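Oxygen-independent coproporphyrinogen III oxidase (Escherichia coli, PDB 1OLT) catalyses the anaerobic, S-adenosylmethionine-dependent oxidative decarboxylation of two coproporphyrinogen III propionates to vinyl groups, giving protoporphyrinogen IX in haem biosynthesis. Local coordinates at residues A[409-413]-A[414-418]; A[253-257]-A[258-262]; A[153-156]-A[157-161]. All blocks are in the same frame, centred on the assembly; numbering follows the deposited sequence. Where two conformers were deposited one is given.

Contact 1 of 3, residues A[409-413]-A[414-418]; sequences PLAKD and GLVDV
The flat groups that meet here are peptide units, with no ring among them: A411 and L410 turn their carbonyls to the N-H groups of G414 and L415. G414 N reaches A411 O at 3.2 Å, and L415 N spans the turn to L410 O at 3.3 Å; both bonds are weak, but together they make a Schellman motif. Positive phi at G414 (84°) suits glycine, since a CB there would run into D413 O. The motif's apolar partners are L410 and L415, whose CD2 methyls touch at 3.8 Å in the conformer given for L410, while L415 CD1 lies against D413 CB. With an alanine in place of L415, the contacts to L410 and D413 CB would probably be lost and a gap would open under the turn. Farther on, the strand folds back over A411. V418 CG1 presses on A411 CB at 3.5 Å, a tight fit, and V416 CG2, lodged between its own backbone N and carbonyl carbon, touches A411 CB at 3.8 Å. A water lies 2.7 Å from both A411 O and V416 O, bridging helix end and strand. The turn thus passes the chain from helix 401-412 to edge strand 416-418 of a three-stranded antiparallel sheet in the HemN C-terminal domain, with I423 of strand 422-425 beside V416 and V418, helix 433-438 against L410 and V416, and Y16 bonded to D413.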
# COMPACT_ATOMS: atom_id res chain seq x y z
N PRO A 409 18.34 -17.45 16.78
CA PRO A 409 18.77 -16.31 17.60
C PRO A 409 17.61 -15.34 17.92
O PRO A 409 17.51 -14.86 19.05
CB PRO A 409 19.88 -15.64 16.76
CG PRO A 409 19.86 -16.31 15.40
CD PRO A 409 19.13 -17.58 15.54
N LEU A 410 16.77 -15.07 16.92
CA LEU A 410 15.58 -14.24 17.10
C LEU A 410 14.60 -14.85 18.14
O LEU A 410 14.09 -14.14 19.00
CB LEU A 410 14.89 -13.99 15.73
CG LEU A 410 15.45 -12.84 14.88
CD1 LEU A 410 16.78 -13.20 14.22
CD2 LEU A 410 14.45 -12.39 13.80
N ALA A 411 14.38 -16.16 18.04
CA ALA A 411 13.49 -16.91 18.95
C ALA A 411 13.98 -16.93 20.40
O ALA A 411 13.18 -16.89 21.33
CB ALA A 411 13.32 -18.36 18.47
N LYS A 412 15.30 -17.03 20.58
CA LYS A 412 15.87 -17.01 21.93
C LYS A 412 15.77 -15.60 22.51
O LYS A 412 15.72 -15.44 23.71
CB LYS A 412 17.31 -17.60 21.99
CG LYS A 412 18.40 -16.99 21.08
CD LYS A 412 19.88 -17.39 21.56
CE LYS A 412 20.53 -18.60 20.78
NZ LYS A 412 20.41 -18.64 19.25
N ASP A 413 15.66 -14.59 21.64
CA ASP A 413 15.44 -13.20 22.04
C ASP A 413 13.96 -12.84 22.32
O ASP A 413 13.67 -11.70 22.71
CB ASP A 413 15.98 -12.25 20.96
CG ASP A 413 17.41 -11.83 21.21
OD1 ASP A 413 17.88 -11.88 22.39
OD2 ASP A 413 18.13 -11.44 20.28
N GLY A 414 13.04 -13.79 22.12
CA GLY A 414 11.65 -13.58 22.50
C GLY A 414 10.82 -12.84 21.45
O GLY A 414 9.69 -12.44 21.74
N LEU A 415 11.37 -12.67 20.25
CA LEU A 415 10.62 -12.10 19.13
C LEU A 415 9.52 -13.04 18.67
O LEU A 415 8.47 -12.61 18.25
CB LEU A 415 11.54 -11.81 17.96
CG LEU A 415 12.28 -10.48 18.03
CD1 LEU A 415 13.10 -10.34 19.26
CD2 LEU A 415 13.18 -10.37 16.82
N VAL A 416 9.80 -14.34 18.70
CA VAL A 416 8.82 -15.35 18.31
C VAL A 416 8.93 -16.55 19.27
O VAL A 416 10.01 -16.79 19.79
CB VAL A 416 9.05 -15.85 16.85
CG1 VAL A 416 9.11 -14.70 15.88
CG2 VAL A 416 10.34 -16.67 16.73
N ASP A 417 7.81 -17.23 19.51
CA ASP A 417 7.78 -18.58 20.08
C ASP A 417 7.63 -19.60 18.94
O ASP A 417 6.74 -19.48 18.12
CB ASP A 417 6.60 -18.76 21.06
CG ASP A 417 6.68 -17.81 22.26
OD1 ASP A 417 7.82 -17.51 22.72
OD2 ASP A 417 5.65 -17.34 22.80
N VAL A 418 8.52 -20.58 18.88
CA VAL A 418 8.52 -21.52 17.76
C VAL A 418 8.68 -22.95 18.29
O VAL A 418 9.30 -23.18 19.34
CB VAL A 418 9.61 -21.14 16.67
CG1 VAL A 418 10.81 -20.43 17.28
CG2 VAL A 418 10.10 -22.36 15.88
O HOH W 1 10.78 -17.67 22.23

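Contact 2 of 3, residues A[253-257]-A[258-262]; sequences RKIKD and ADLPS
I255 and L260 meet through one methyl each, and their torsions choose which. In I255, chi1 of -71° swings CG2 opposite the backbone N; in L260, chi2 of 178° stretches CD1 out along the chain and leaves CD2 as the branch facing I255. CG2 of I255 and CD2 of L260 touch at 3.9 Å, the two side chains crossing at about a right angle. The shaft of L260 also lies along the turn itself, L260 CB sitting 3.5 Å from D257 O.

Between them the backbone makes a short 3-10 turn, held by two successive bonds to the residue three back. D259 N donates to K256 O at 3.0 Å, and L260 N to D257 O at 3.1 Å. D259 closes the turn from its side chain too: a bridging water gives a proton to D259 OD2 at 2.8 Å and accepts one from K256 N at 3.0 Å. K256 lays its CB beside that carboxylate, but in the conformer given its bent chain carries the amino group away. Outside the turn, D257 OD1 bonds to H244; I255 packs on Y242, and its side chain lies about 4 Å from that of F68, which binds S-adenosylmethionine; S262 then N-caps helix 263-279.

Chemically, then, this turn rests on two backbone hydrogen bonds and a shared water, and the proton-accepting role of D259 OD2 is consistent with an ionised carboxylate.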
# COMPACT_ATOMS: atom_id res chain seq x y z
N ARG A 253 16.19 16.80 -1.33
CA ARG A 253 17.38 17.67 -1.14
C ARG A 253 17.02 18.99 -0.55
O ARG A 253 17.87 19.62 0.02
CB ARG A 253 18.22 17.85 -2.42
CG ARG A 253 18.56 16.52 -3.09
CD ARG A 253 19.22 16.61 -4.46
NE ARG A 253 19.05 15.33 -5.09
CZ ARG A 253 19.17 15.08 -6.37
NH1 ARG A 253 19.49 16.04 -7.23
NH2 ARG A 253 18.92 13.87 -6.79
N LYS A 254 15.76 19.37 -0.63
CA LYS A 254 15.31 20.63 0.01
C LYS A 254 15.10 20.48 1.48
O LYS A 254 14.87 21.49 2.15
CB LYS A 254 14.01 21.12 -0.67
CG LYS A 254 14.28 21.55 -2.10
CD LYS A 254 13.31 22.58 -2.66
CE LYS A 254 13.92 23.35 -3.86
NZ LYS A 254 14.04 24.77 -3.50
N ILE A 255 15.13 19.25 1.98
CA ILE A 255 15.01 18.98 3.39
C ILE A 255 16.43 18.97 3.98
O ILE A 255 17.31 18.34 3.48
CB ILE A 255 14.24 17.64 3.60
CG1 ILE A 255 12.77 17.84 3.24
CG2 ILE A 255 14.36 17.14 5.00
CD1 ILE A 255 11.96 16.61 3.26
N LYS A 256 16.64 19.74 5.04
CA LYS A 256 17.90 19.76 5.76
C LYS A 256 18.01 18.51 6.67
O LYS A 256 17.17 18.28 7.55
CB LYS A 256 18.03 21.03 6.65
CG LYS A 256 18.35 22.37 5.96
CD LYS A 256 19.61 22.32 5.08
CE LYS A 256 20.20 23.70 4.83
NZ LYS A 256 21.69 23.67 4.68
N ASP A 257 19.05 17.72 6.45
CA ASP A 257 19.31 16.54 7.29
C ASP A 257 19.41 16.91 8.79
O ASP A 257 18.91 16.20 9.64
CB ASP A 257 20.63 15.87 6.82
CG ASP A 257 20.43 15.07 5.54
OD1 ASP A 257 19.70 15.46 4.60
OD2 ASP A 257 20.97 13.97 5.41
N ALA A 258 19.97 18.05 9.10
CA ALA A 258 20.05 18.48 10.47
C ALA A 258 18.72 18.74 11.17
O ALA A 258 18.69 18.77 12.40
CB ALA A 258 20.99 19.72 10.60
N ASP A 259 17.64 18.97 10.42
CA ASP A 259 16.32 19.18 11.03
C ASP A 259 15.64 17.86 11.37
O ASP A 259 14.60 17.85 12.07
CB ASP A 259 15.35 19.91 10.10
CG ASP A 259 15.75 21.35 9.81
OD1 ASP A 259 16.55 21.92 10.57
OD2 ASP A 259 15.29 21.97 8.81
N LEU A 260 16.15 16.76 10.83
CA LEU A 260 15.47 15.48 11.05
C LEU A 260 15.64 15.08 12.49
O LEU A 260 16.65 15.31 13.11
CB LEU A 260 16.00 14.39 10.12
CG LEU A 260 15.87 14.68 8.59
CD1 LEU A 260 16.47 13.54 7.81
CD2 LEU A 260 14.48 14.92 8.19
N PRO A 261 14.63 14.44 13.03
CA PRO A 261 14.75 13.94 14.41
C PRO A 261 15.82 12.85 14.60
O PRO A 261 16.06 12.04 13.71
CB PRO A 261 13.35 13.40 14.73
CG PRO A 261 12.64 13.35 13.47
CD PRO A 261 13.32 14.17 12.43
N SER A 262 16.42 12.85 15.78
CA SER A 262 17.39 11.86 16.19
C SER A 262 16.70 10.52 16.23
O SER A 262 15.49 10.49 16.24
CB SER A 262 17.96 12.21 17.55
OG SER A 262 16.99 11.87 18.52
O HOH W 2 14.30 20.83 6.50

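Contact 3 of 3, residues A[153-156]-A[157-161]; sequences LDVL and DHLRA
L159 N donates to V155 O at 2.9 Å, the shortest hydrogen bond between 153-156 and 157-161. The bond is fairly straight (161°), and the leucine's own carbons crowd round the same oxygen, L159 CG coming within 3.2 Å of V155 O. On either side of it the same helical pattern repeats: H158 N donates to D154 O at 3.2 Å, and R160 N to L156 O at 3.0 Å in a nearly linear bond.

Two apolar residues converge on one methyl of L159. V155 holds CG1 anti to the backbone N (chi1 172°), which lays V155 CG1 4.1 Å from L159 CD1, and L156 CD2 approaches the same CD1 at 4.1 Å; both pairs meet at a slant. L159 goes on to I123 of helix 120-133, whereas L156 leans on L194 and A198 of helix 188-200.

The polar side chains find their partners elsewhere in the chain. D157 tucks OD1 against D154 CA, 3.5 Å away, and bonds it to H197; D154 makes a salt bridge with K120. Both acids lie near the N-terminal end of the helix, whose dipole would probably favour their negative charge. R160, bent at chi2 (81°), reaches the carbonyls of F164 and I201 with its guanidinium group, tying the helix to the loops that follow helices 154-161 and 188-200.

Helix 154-161 is the crossover of a beta-alpha-beta unit joining parallel strands 140-146 and 166-172, as in the TIM-barrel-like core of radical SAM enzymes; these strands carry E145 and Q172, which bind S-adenosylmethionine.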
# COMPACT_ATOMS: atom_id res chain seq x y z
N LEU A 153 -15.27 20.45 -1.95
CA LEU A 153 -16.01 19.40 -1.24
C LEU A 153 -16.94 18.60 -2.17
O LEU A 153 -17.09 17.40 -1.98
CB LEU A 153 -16.87 20.00 -0.13
CG LEU A 153 -16.18 20.53 1.13
CD1 LEU A 153 -17.28 21.13 2.08
CD2 LEU A 153 -15.47 19.53 1.83
N ASP A 154 -17.56 19.24 -3.18
CA ASP A 154 -18.48 18.50 -4.05
C ASP A 154 -17.84 17.48 -4.94
O ASP A 154 -18.53 16.71 -5.54
CB ASP A 154 -19.45 19.42 -4.79
CG ASP A 154 -18.81 20.15 -5.94
OD1 ASP A 154 -17.62 19.92 -6.31
OD2 ASP A 154 -19.45 20.99 -6.56
N VAL A 155 -16.51 17.45 -5.04
CA VAL A 155 -15.83 16.34 -5.71
C VAL A 155 -16.12 15.00 -4.99
O VAL A 155 -16.20 13.94 -5.63
CB VAL A 155 -14.29 16.60 -5.90
CG1 VAL A 155 -13.54 15.37 -6.43
CG2 VAL A 155 -14.03 17.81 -6.80
N LEU A 156 -16.26 15.04 -3.66
CA LEU A 156 -16.62 13.83 -2.91
C LEU A 156 -18.01 13.33 -3.28
O LEU A 156 -18.19 12.12 -3.46
CB LEU A 156 -16.53 14.06 -1.40
CG LEU A 156 -15.14 14.46 -0.89
CD1 LEU A 156 -15.21 14.58 0.63
CD2 LEU A 156 -14.00 13.60 -1.34
N ASP A 157 -18.99 14.23 -3.43
CA ASP A 157 -20.32 13.81 -3.91
C ASP A 157 -20.21 13.17 -5.31
O ASP A 157 -20.84 12.18 -5.58
CB ASP A 157 -21.30 14.96 -3.94
CG ASP A 157 -21.42 15.65 -2.56
OD1 ASP A 157 -20.57 16.48 -2.18
OD2 ASP A 157 -22.30 15.36 -1.81
N HIS A 158 -19.39 13.72 -6.16
CA HIS A 158 -19.22 13.18 -7.50
C HIS A 158 -18.57 11.81 -7.46
O HIS A 158 -19.00 10.91 -8.17
CB HIS A 158 -18.34 14.07 -8.31
CG HIS A 158 -18.26 13.68 -9.76
ND1 HIS A 158 -19.30 13.89 -10.63
CD2 HIS A 158 -17.27 13.11 -10.47
CE1 HIS A 158 -18.96 13.47 -11.84
NE2 HIS A 158 -17.72 13.00 -11.77
N LEU A 159 -17.54 11.61 -6.62
CA LEU A 159 -16.93 10.29 -6.46
C LEU A 159 -17.95 9.26 -5.97
O LEU A 159 -18.00 8.12 -6.44
CB LEU A 159 -15.74 10.33 -5.48
CG LEU A 159 -14.59 11.21 -6.00
CD1 LEU A 159 -13.63 11.53 -4.91
CD2 LEU A 159 -13.91 10.47 -7.14
N ARG A 160 -18.72 9.64 -4.98
CA ARG A 160 -19.78 8.80 -4.52
C ARG A 160 -20.80 8.44 -5.63
O ARG A 160 -21.22 7.26 -5.76
CB ARG A 160 -20.49 9.52 -3.43
CG ARG A 160 -21.08 8.64 -2.56
CD ARG A 160 -20.12 8.02 -1.47
NE ARG A 160 -21.09 7.17 -0.74
CZ ARG A 160 -21.39 5.94 -1.11
NH1 ARG A 160 -20.73 5.33 -2.11
NH2 ARG A 160 -22.30 5.29 -0.46
N ALA A 161 -21.18 9.41 -6.44
CA ALA A 161 -22.13 9.13 -7.53
C ALA A 161 -21.48 8.21 -8.55
O ALA A 161 -22.19 7.46 -9.18
CB ALA A 161 -22.67 10.49 -8.25

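Reading from the N terminus, contact 3 comes first, then contact 2, then contact 1; each is finished before the next begins, so none nests in or crosses another. Contact 3 winds the helix between strands 140-146 and 166-172. Contact 2 closes a turn in the long loop between strand 236-241 and helix 263-279, still within the radical SAM core, its centre about 38 Å from that of contact 3. Contact 1 ends helix 401-412 in the C-terminal domain, on the opposite side of the chain's centre from contact 3 and about 49 Å from it, centre to centre. None of the three touches another; each shapes its own part of the fold.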